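Local coordinates for uncharacterized protein POB3N (Chaetomium thermophilum var. thermophilum, PDB 4KHB) that forms the N-terminal part of POB3, a subunit of the FACT histone chaperone that probably reorganizes nucleosomes in transcription, DNA replication and repair, at residues F10-L15 with K19-C24; E62-Q67 with A129-Y134; K88-K91 with S95-L98. All blocks are in the same frame, centred on the assembly; numbering follows the deposited sequence.

Contact 1 of 3, residues F10-L15 with K19-C24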
loop_
_atom_site.group_PDB
_atom_site.type_symbol
_atom_site.label_atom_id
_atom_site.label_comp_id
_atom_site.label_asym_id
_atom_site.label_seq_id
_atom_site.Cartn_x
_atom_site.Cartn_y
_atom_site.Cartn_z
ATOM N N PHE H 10 19.664 -14.053 4.217
ATOM C CA PHE H 10 19.258 -13.377 2.995
ATOM C C PHE H 10 19.779 -11.948 3.047
ATOM O O PHE H 10 19.625 -11.263 4.061
ATOM C CB PHE H 10 17.735 -13.387 2.852
ATOM C CG PHE H 10 17.148 -14.759 2.674
ATOM C CD1 PHE H 10 16.801 -15.536 3.773
ATOM C CD2 PHE H 10 16.951 -15.277 1.402
ATOM C CE1 PHE H 10 16.259 -16.803 3.603
ATOM C CE2 PHE H 10 16.412 -16.538 1.225
ATOM C CZ PHE H 10 16.065 -17.303 2.325
ATOM N N ASP H 11 20.400 -11.502 1.961
ATOM C CA ASP H 11 21.038 -10.193 1.950
ATOM C C ASP H 11 20.195 -9.131 1.253
ATOM O O ASP H 11 19.306 -9.453 0.462
ATOM C CB ASP H 11 22.417 -10.289 1.294
ATOM C CG ASP H 11 23.530 -10.469 2.309
ATOM O OD1 ASP H 11 23.516 -9.757 3.336
ATOM O OD2 ASP H 11 24.413 -11.321 2.083
ATOM N N HIS H 12 20.483 -7.868 1.564
ATOM C CA HIS H 12 19.837 -6.723 0.922
ATOM C C HIS H 12 18.328 -6.685 1.165
ATOM O O HIS H 12 17.544 -6.522 0.228
ATOM C CB HIS H 12 20.144 -6.682 -0.579
ATOM C CG HIS H 12 20.052 -5.311 -1.174
ATOM N ND1 HIS H 12 20.830 -4.259 -0.743
ATOM C CD2 HIS H 12 19.266 -4.819 -2.160
ATOM C CE1 HIS H 12 20.528 -3.176 -1.439
ATOM N NE2 HIS H 12 19.582 -3.491 -2.307
ATOM N N ILE H 13 17.928 -6.822 2.425
ATOM C CA ILE H 13 16.513 -6.845 2.776
ATOM C C ILE H 13 16.130 -5.600 3.579
ATOM O O ILE H 13 16.857 -5.194 4.489
ATOM C CB ILE H 13 16.161 -8.116 3.580
ATOM C CG1 ILE H 13 16.587 -9.372 2.811
ATOM C CG2 ILE H 13 14.674 -8.149 3.917
ATOM C CD1 ILE H 13 15.951 -9.502 1.434
ATOM N N TYR H 14 14.993 -4.996 3.239
ATOM C CA TYR H 14 14.500 -3.829 3.963
ATOM C C TYR H 14 13.439 -4.251 4.976
ATOM O O TYR H 14 12.521 -5.010 4.647
ATOM C CB TYR H 14 13.917 -2.792 2.996
ATOM C CG TYR H 14 14.876 -2.294 1.937
ATOM C CD1 TYR H 14 15.022 -2.966 0.729
ATOM C CD2 TYR H 14 15.622 -1.141 2.140
ATOM C CE1 TYR H 14 15.891 -2.506 -0.243
ATOM C CE2 TYR H 14 16.490 -0.674 1.174
ATOM C CZ TYR H 14 16.621 -1.361 -0.013
ATOM O OH TYR H 14 17.488 -0.898 -0.976
ATOM N N LEU H 15 13.570 -3.766 6.207
ATOM C CA LEU H 15 12.617 -4.100 7.259
ATOM C C LEU H 15 11.674 -2.924 7.505
ATOM O O LEU H 15 12.114 -1.836 7.886
ATOM C CB LEU H 15 13.363 -4.507 8.540
ATOM C CG LEU H 15 12.644 -4.802 9.865
ATOM C CD1 LEU H 15 12.533 -3.554 10.730
ATOM C CD2 LEU H 15 11.271 -5.425 9.642
ATOM N N LYS H 19 14.919 2.679 5.120
ATOM C CA LYS H 19 15.654 3.370 4.074
ATOM C C LYS H 19 16.938 2.628 3.724
ATOM O O LYS H 19 17.408 2.686 2.588
ATOM C CB LYS H 19 15.943 4.818 4.492
ATOM C CG LYS H 19 15.316 5.229 5.829
ATOM C CD LYS H 19 16.090 4.726 7.046
ATOM C CE LYS H 19 15.146 4.438 8.214
ATOM N NZ LYS H 19 14.277 5.596 8.567
ATOM N N GLU H 20 17.505 1.939 4.707
ATOM C CA GLU H 20 18.723 1.168 4.493
ATOM C C GLU H 20 18.444 -0.327 4.576
ATOM O O GLU H 20 17.736 -0.784 5.476
ATOM C CB GLU H 20 19.801 1.559 5.504
ATOM C CG GLU H 20 20.550 2.832 5.142
ATOM C CD GLU H 20 21.650 3.166 6.129
ATOM O OE1 GLU H 20 21.876 2.370 7.064
ATOM O OE2 GLU H 20 22.296 4.221 5.962
ATOM N N PRO H 21 19.009 -1.096 3.635
ATOM C CA PRO H 21 18.856 -2.553 3.640
ATOM C C PRO H 21 19.679 -3.176 4.760
ATOM O O PRO H 21 20.420 -2.470 5.450
ATOM C CB PRO H 21 19.426 -2.963 2.281
ATOM C CG PRO H 21 20.430 -1.905 1.972
ATOM C CD PRO H 21 19.833 -0.632 2.504
ATOM N N GLY H 22 19.554 -4.487 4.935
ATOM C CA GLY H 22 20.227 -5.168 6.023
ATOM C C GLY H 22 20.257 -6.666 5.806
ATOM O O GLY H 22 19.842 -7.152 4.754
ATOM N N LYS H 23 20.744 -7.402 6.798
ATOM C CA LYS H 23 20.872 -8.848 6.673
ATOM C C LYS H 23 19.755 -9.559 7.430
ATOM O O LYS H 23 19.509 -9.276 8.605
ATOM C CB LYS H 23 22.241 -9.291 7.188
ATOM C CG LYS H 23 22.610 -10.733 6.881
ATOM C CD LYS H 23 24.043 -11.005 7.318
ATOM C CE LYS H 23 24.567 -12.315 6.761
ATOM N NZ LYS H 23 25.904 -12.660 7.317
ATOM N N CYS H 24 19.076 -10.476 6.747
ATOM C CA CYS H 24 17.967 -11.208 7.347
ATOM C C CYS H 24 18.327 -12.667 7.601
ATOM O O CYS H 24 18.635 -13.408 6.666
ATOM C CB CYS H 24 16.736 -11.127 6.441
ATOM S SG CYS H 24 15.208 -11.728 7.194
#

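Contact 2 of 3, residues E62-Q67 with A129-Y134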
loop_
_atom_site.group_PDB
_atom_site.type_symbol
_atom_site.label_atom_id
_atom_site.label_comp_id
_atom_site.label_asym_id
_atom_site.label_seq_id
_atom_site.Cartn_x
_atom_site.Cartn_y
_atom_site.Cartn_z
ATOM N N GLU H 62 8.271 -9.348 -1.338
ATOM C CA GLU H 62 8.041 -9.074 0.070
ATOM C C GLU H 62 7.555 -10.306 0.821
ATOM O O GLU H 62 6.663 -11.016 0.351
ATOM C CB GLU H 62 7.013 -7.944 0.209
ATOM C CG GLU H 62 6.641 -7.595 1.643
ATOM C CD GLU H 62 5.428 -6.691 1.727
ATOM O OE1 GLU H 62 4.298 -7.187 1.537
ATOM O OE2 GLU H 62 5.606 -5.482 1.984
ATOM N N VAL H 63 8.141 -10.553 1.988
ATOM C CA VAL H 63 7.569 -11.491 2.941
ATOM C C VAL H 63 6.876 -10.670 4.017
ATOM O O VAL H 63 7.524 -9.909 4.738
ATOM C CB VAL H 63 8.639 -12.384 3.593
ATOM C CG1 VAL H 63 8.026 -13.221 4.705
ATOM C CG2 VAL H 63 9.286 -13.279 2.554
ATOM N N LYS H 64 5.558 -10.809 4.111
ATOM C CA LYS H 64 4.798 -10.121 5.146
ATOM C C LYS H 64 4.497 -11.103 6.262
ATOM O O LYS H 64 3.821 -12.111 6.041
ATOM C CB LYS H 64 3.498 -9.547 4.572
ATOM C CG LYS H 64 2.699 -8.695 5.544
ATOM C CD LYS H 64 1.255 -8.562 5.088
ATOM C CE LYS H 64 1.150 -7.678 3.857
ATOM N NZ LYS H 64 -0.108 -6.881 3.841
ATOM N N ILE H 65 4.989 -10.812 7.463
ATOM C CA ILE H 65 4.781 -11.713 8.590
ATOM C C ILE H 65 3.660 -11.226 9.495
ATOM O O ILE H 65 3.671 -10.085 9.970
ATOM C CB ILE H 65 6.072 -11.918 9.414
ATOM C CG1 ILE H 65 7.147 -12.595 8.560
ATOM C CG2 ILE H 65 5.797 -12.784 10.632
ATOM C CD1 ILE H 65 8.515 -12.661 9.216
ATOM N N LEU H 66 2.694 -12.111 9.717
ATOM C CA LEU H 66 1.548 -11.828 10.564
ATOM C C LEU H 66 1.794 -12.411 11.950
ATOM O O LEU H 66 1.969 -13.623 12.101
ATOM C CB LEU H 66 0.289 -12.430 9.935
ATOM C CG LEU H 66 0.135 -12.109 8.445
ATOM C CD1 LEU H 66 -0.884 -13.011 7.768
ATOM C CD2 LEU H 66 -0.237 -10.649 8.259
ATOM N N GLN H 67 1.815 -11.542 12.955
ATOM C CA GLN H 67 2.043 -11.952 14.339
ATOM C C GLN H 67 0.807 -12.639 14.927
ATOM O O GLN H 67 -0.305 -12.444 14.430
ATOM C CB GLN H 67 2.449 -10.740 15.188
ATOM C CG GLN H 67 3.837 -10.175 14.865
ATOM C CD GLN H 67 4.113 -8.856 15.565
ATOM O OE1 GLN H 67 3.338 -8.416 16.414
ATOM N NE2 GLN H 67 5.215 -8.211 15.201
ATOM N N ALA H 129 -5.778 -4.552 -3.134
ATOM C CA ALA H 129 -5.125 -3.479 -3.869
ATOM C C ALA H 129 -4.065 -2.851 -2.975
ATOM O O ALA H 129 -2.955 -2.549 -3.423
ATOM C CB ALA H 129 -6.138 -2.435 -4.311
ATOM N N PHE H 130 -4.425 -2.656 -1.707
ATOM C CA PHE H 130 -3.495 -2.141 -0.703
ATOM C C PHE H 130 -3.905 -2.497 0.729
ATOM O O PHE H 130 -5.054 -2.864 0.984
ATOM C CB PHE H 130 -3.305 -0.631 -0.856
ATOM C CG PHE H 130 -4.568 0.165 -0.693
ATOM C CD1 PHE H 130 -4.912 0.704 0.539
ATOM C CD2 PHE H 130 -5.401 0.393 -1.780
ATOM C CE1 PHE H 130 -6.070 1.449 0.687
ATOM C CE2 PHE H 130 -6.559 1.135 -1.642
ATOM C CZ PHE H 130 -6.895 1.665 -0.405
ATOM N N GLU H 131 -2.959 -2.383 1.658
ATOM C CA GLU H 131 -3.205 -2.714 3.058
ATOM C C GLU H 131 -2.706 -1.594 3.966
ATOM O O GLU H 131 -1.650 -1.008 3.715
ATOM C CB GLU H 131 -2.497 -4.021 3.427
ATOM C CG GLU H 131 -2.934 -5.231 2.620
ATOM C CD GLU H 131 -1.916 -5.617 1.568
ATOM O OE1 GLU H 131 -1.064 -4.768 1.232
ATOM O OE2 GLU H 131 -1.963 -6.766 1.082
ATOM N N ILE H 132 -3.469 -1.294 5.014
ATOM C CA ILE H 132 -3.060 -0.299 6.004
ATOM C C ILE H 132 -3.014 -0.916 7.400
ATOM O O ILE H 132 -4.052 -1.271 7.964
ATOM C CB ILE H 132 -4.014 0.905 6.018
ATOM C CG1 ILE H 132 -4.029 1.571 4.644
ATOM C CG2 ILE H 132 -3.570 1.927 7.054
ATOM C CD1 ILE H 132 -5.395 2.019 4.195
ATOM N N PRO H 133 -1.800 -1.055 7.956
ATOM C CA PRO H 133 -1.615 -1.599 9.308
ATOM C C PRO H 133 -2.204 -0.668 10.361
ATOM O O PRO H 133 -2.043 0.548 10.248
ATOM C CB PRO H 133 -0.086 -1.682 9.460
ATOM C CG PRO H 133 0.471 -1.531 8.080
ATOM C CD PRO H 133 -0.524 -0.743 7.291
ATOM N N TYR H 134 -2.893 -1.235 11.349
ATOM C CA TYR H 134 -3.545 -0.457 12.401
ATOM C C TYR H 134 -2.558 0.418 13.175
ATOM O O TYR H 134 -2.906 1.508 13.632
ATOM C CB TYR H 134 -4.298 -1.393 13.356
ATOM C CG TYR H 134 -5.451 -2.131 12.703
ATOM C CD1 TYR H 134 -6.160 -1.558 11.656
ATOM C CD2 TYR H 134 -5.814 -3.404 13.123
ATOM C CE1 TYR H 134 -7.204 -2.223 11.053
ATOM C CE2 TYR H 134 -6.858 -4.081 12.522
ATOM C CZ TYR H 134 -7.549 -3.483 11.488
ATOM O OH TYR H 134 -8.592 -4.142 10.878
#

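Contact 3 of 3, residues K88-K91 with S95-L98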
loop_
_atom_site.group_PDB
_atom_site.type_symbol
_atom_site.label_atom_id
_atom_site.label_comp_id
_atom_site.label_asym_id
_atom_site.label_seq_id
_atom_site.Cartn_x
_atom_site.Cartn_y
_atom_site.Cartn_z
ATOM N N LYS H 88 10.133 -23.356 2.663
ATOM C CA LYS H 88 10.627 -24.442 3.504
ATOM C C LYS H 88 10.870 -23.981 4.938
ATOM O O LYS H 88 10.547 -24.693 5.890
ATOM C CB LYS H 88 11.915 -25.037 2.932
ATOM C CG LYS H 88 12.100 -26.504 3.298
ATOM C CD LYS H 88 13.327 -27.122 2.650
ATOM C CE LYS H 88 13.425 -28.604 2.984
ATOM N NZ LYS H 88 14.503 -29.292 2.224
ATOM N N ILE H 89 11.452 -22.793 5.080
ATOM C CA ILE H 89 11.704 -22.199 6.388
ATOM C C ILE H 89 10.425 -22.060 7.210
ATOM O O ILE H 89 10.352 -22.538 8.341
ATOM C CB ILE H 89 12.355 -20.805 6.246
ATOM C CG1 ILE H 89 13.770 -20.920 5.680
ATOM C CG2 ILE H 89 12.370 -20.076 7.583
ATOM C CD1 ILE H 89 14.355 -19.587 5.272
ATOM N N PHE H 90 9.422 -21.405 6.635
ATOM C CA PHE H 90 8.161 -21.161 7.331
ATOM C C PHE H 90 7.386 -22.443 7.639
ATOM O O PHE H 90 6.728 -22.540 8.674
ATOM C CB PHE H 90 7.294 -20.160 6.559
ATOM C CG PHE H 90 7.657 -18.724 6.817
ATOM C CD1 PHE H 90 8.637 -18.093 6.061
ATOM C CD2 PHE H 90 7.031 -18.009 7.831
ATOM C CE1 PHE H 90 8.977 -16.773 6.303
ATOM C CE2 PHE H 90 7.369 -16.688 8.082
ATOM C CZ PHE H 90 8.343 -16.070 7.314
ATOM N N LYS H 91 7.457 -23.420 6.740
ATOM C CA LYS H 91 6.749 -24.680 6.948
ATOM C C LYS H 91 7.440 -25.559 7.990
ATOM O O LYS H 91 6.804 -26.026 8.936
ATOM C CB LYS H 91 6.585 -25.446 5.630
ATOM C CG LYS H 91 5.837 -26.770 5.782
ATOM C CD LYS H 91 5.639 -27.476 4.447
ATOM C CE LYS H 91 6.934 -28.086 3.938
ATOM N NZ LYS H 91 7.516 -27.282 2.830
ATOM N N SER H 95 5.667 -23.699 11.275
ATOM C CA SER H 95 4.356 -24.334 11.112
ATOM C C SER H 95 3.420 -23.432 10.316
ATOM O O SER H 95 2.231 -23.321 10.630
ATOM C CB SER H 95 3.734 -24.692 12.469
ATOM O OG SER H 95 4.556 -25.589 13.194
ATOM N N THR H 96 3.964 -22.791 9.285
ATOM C CA THR H 96 3.206 -21.820 8.509
ATOM C C THR H 96 3.394 -22.012 7.007
ATOM O O THR H 96 4.511 -22.243 6.533
ATOM C CB THR H 96 3.646 -20.382 8.863
ATOM O OG1 THR H 96 3.557 -20.177 10.280
ATOM C CG2 THR H 96 2.773 -19.369 8.158
ATOM N N ASN H 97 2.297 -21.913 6.262
ATOM C CA ASN H 97 2.366 -21.908 4.807
ATOM C C ASN H 97 2.614 -20.488 4.308
ATOM O O ASN H 97 1.857 -19.572 4.637
ATOM C CB ASN H 97 1.084 -22.489 4.195
ATOM C CG ASN H 97 0.899 -23.964 4.515
ATOM O OD1 ASN H 97 1.851 -24.742 4.470
ATOM N ND2 ASN H 97 -0.330 -24.357 4.833
ATOM N N LEU H 98 3.669 -20.306 3.519
ATOM C CA LEU H 98 3.930 -19.012 2.897
ATOM C C LEU H 98 2.968 -18.816 1.735
ATOM O O LEU H 98 3.172 -19.355 0.647
ATOM C CB LEU H 98 5.384 -18.911 2.427
ATOM C CG LEU H 98 5.823 -17.573 1.824
ATOM C CD1 LEU H 98 5.532 -16.439 2.788
ATOM C CD2 LEU H 98 7.306 -17.592 1.472
#

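Contact 1 of 3, residues F10-L15 with K19-C24
Tyr14 carries its CG beside the backbone N (chi1 -58°), which swings the phenol ring alongside Pro21, both side chains pointing the same way. His12 takes the other course: with CG anti to its N (chi1 -155°), the imidazole turns back across the proline ring. Pro21 thus meets two aromatic groups. Its CB stands over one face of the Tyr14 ring, offset toward the rim, in a CH-pi contact 4.1 Å from the ring centroid, while its CD lies 3.6 Å from Tyr14 CE2. Obliquely, His12 ND1 comes within 3.6 Å of Pro21 CB. The carbonyl oxygen of Lys19 sits at the edge of the tyrosine ring, in its plane.

The strands themselves are joined by backbone hydrogen bonds in antiparallel register. Phe10 and Cys24 form a hydrogen-bonded pair, Phe10 N reaching Cys24 O at 2.7 Å and Cys24 N reaching Phe10 O at 2.9 Å. A second such pair follows at Ile13 and Gly22, where Ile13 N to Gly22 O (3.0 Å) is almost straight at 174° and Gly22 N to Ile13 O is bent and weak. The register slips by one residue between the pairs, a beta bulge, and the chain turns its corner at His12 between strand 8-11 and strand 13-15, so that it serves both sheets of the PH-type fold. On the face shared with Phe10, Ile13 CG1 packs 4.0 Å from Cys24 CB, and the Phe10 ring continues inward to meet Phe78 edge-to-face.

At the outer side, Asp11 OD1 touches the aliphatic part of Lys23 and their charged ends stay apart. Polar grip therefore comes from the main chain, and the carbonyl of Ile13, weakly bound by Gly22, gains a further donor in the indole NE1 of Trp33.

Contact 2 of 3, residues E62-Q67 with A129-Y134
Lys64 and Glu131, whose CA atoms are 11.1 Å apart, make the electrostatic link between the two segments. Lys64 NZ forms a salt bridge with Glu131 OE2 at 3.3 Å, yet lies 3.2 Å from Glu131 CD. The ammonium group therefore stands over the face of the carboxylate, and the attraction is one of charge without a hydrogen bond. In Glu131, chi1 (-60°) sets CG beside the backbone N, 3.5 Å from Lys64 NZ, and the bend at chi2 (104°) turns the carboxylate face to the ammonium group.

Other charges and hydrogen bonds complete this buried group. Lys64 NZ has a second salt bridge to Glu119, whereas Glu131 OE2 is hydrogen-bonded to His103 NE2. Arg43 of the SPT16D chain adds only long, weak ion pairs to Glu131 and Glu62. Were Glu131 replaced by an alanine, Lys64 would probably keep Glu119 as its remaining anionic mate and His103 would lose this acceptor.

No apolar contact joins the two segments; Phe130 and Pro133 instead pack on Val45 and Met41 of the SPT16D chain. The arrangement is an interdomain salt bridge, joining a central strand of the N-terminal PH domain to an edge strand of the SSRP1-family region beside the heterodimer interface.

Contact 3 of 3, residues K88-K91 with S95-L98
Phe90 meets the returning chain at Thr96 from its very first side-chain atom: CB lies 3.5 Å from Thr96 O. With CG beside the backbone N (chi1 -83°), the ring then turns away from the main chain of the loop, and one ortho carbon, CD2, stays within 4.3 Å of Thr96 CB, which approaches the ring at its edge, near the plane. Beyond that point the ring leaves Ser95-Leu98 and enters the core, where it packs on Ala52, Val63 and Ile65 of the sheet and meets Tyr94 edge-to-face.

The backbone of the same residue binds the loop as well. Thr96 N donates to Phe90 O at 2.8 Å, coming from well above the carbonyl plane. One residue earlier, Ser95 is the first to leave the helical conformation, with positive phi, and its N makes a weak bond of 3.5 Å to Lys91 O. Thr96 O looks back at the helix, receiving a CA-H...O contact from Lys91 CA at 3.3 Å, with Lys91 CB close by. The hydroxyl of Thr96 turns to its own chain, OG1 being hydrogen-bonded to Tyr94 O.

Two carbonyls near the helix end, those of Phe90 and Lys91, thus find donors in the turn that follows, strongly and weakly respectively, and the chain reverses on main-chain bonds while the aromatic ring anchors the helix against the sheet.

In the fold
The helix of contact 3 is the hub between the other two. Its Ile89 CD1 packs 3.8 Å from Phe10 CE1 of contact 1, and Phe90 CZ lies 3.9 Å from both Val63 CG1 and Ile65 CG1 on the strand of contact 2. Contacts 1 and 2 do not touch, their nearest atoms being about 7 Å apart, but both reach the sheet holding strands 13-15 and 61-66. Residues 62-67 use alternate sides of that sheet: Val63 and Ile65 face the helix, Lys64 the next domain. Contacts 1 and 3, with centres 20 Å apart, belong to the PH domain, whereas contact 2 leads out of it toward SPT16D.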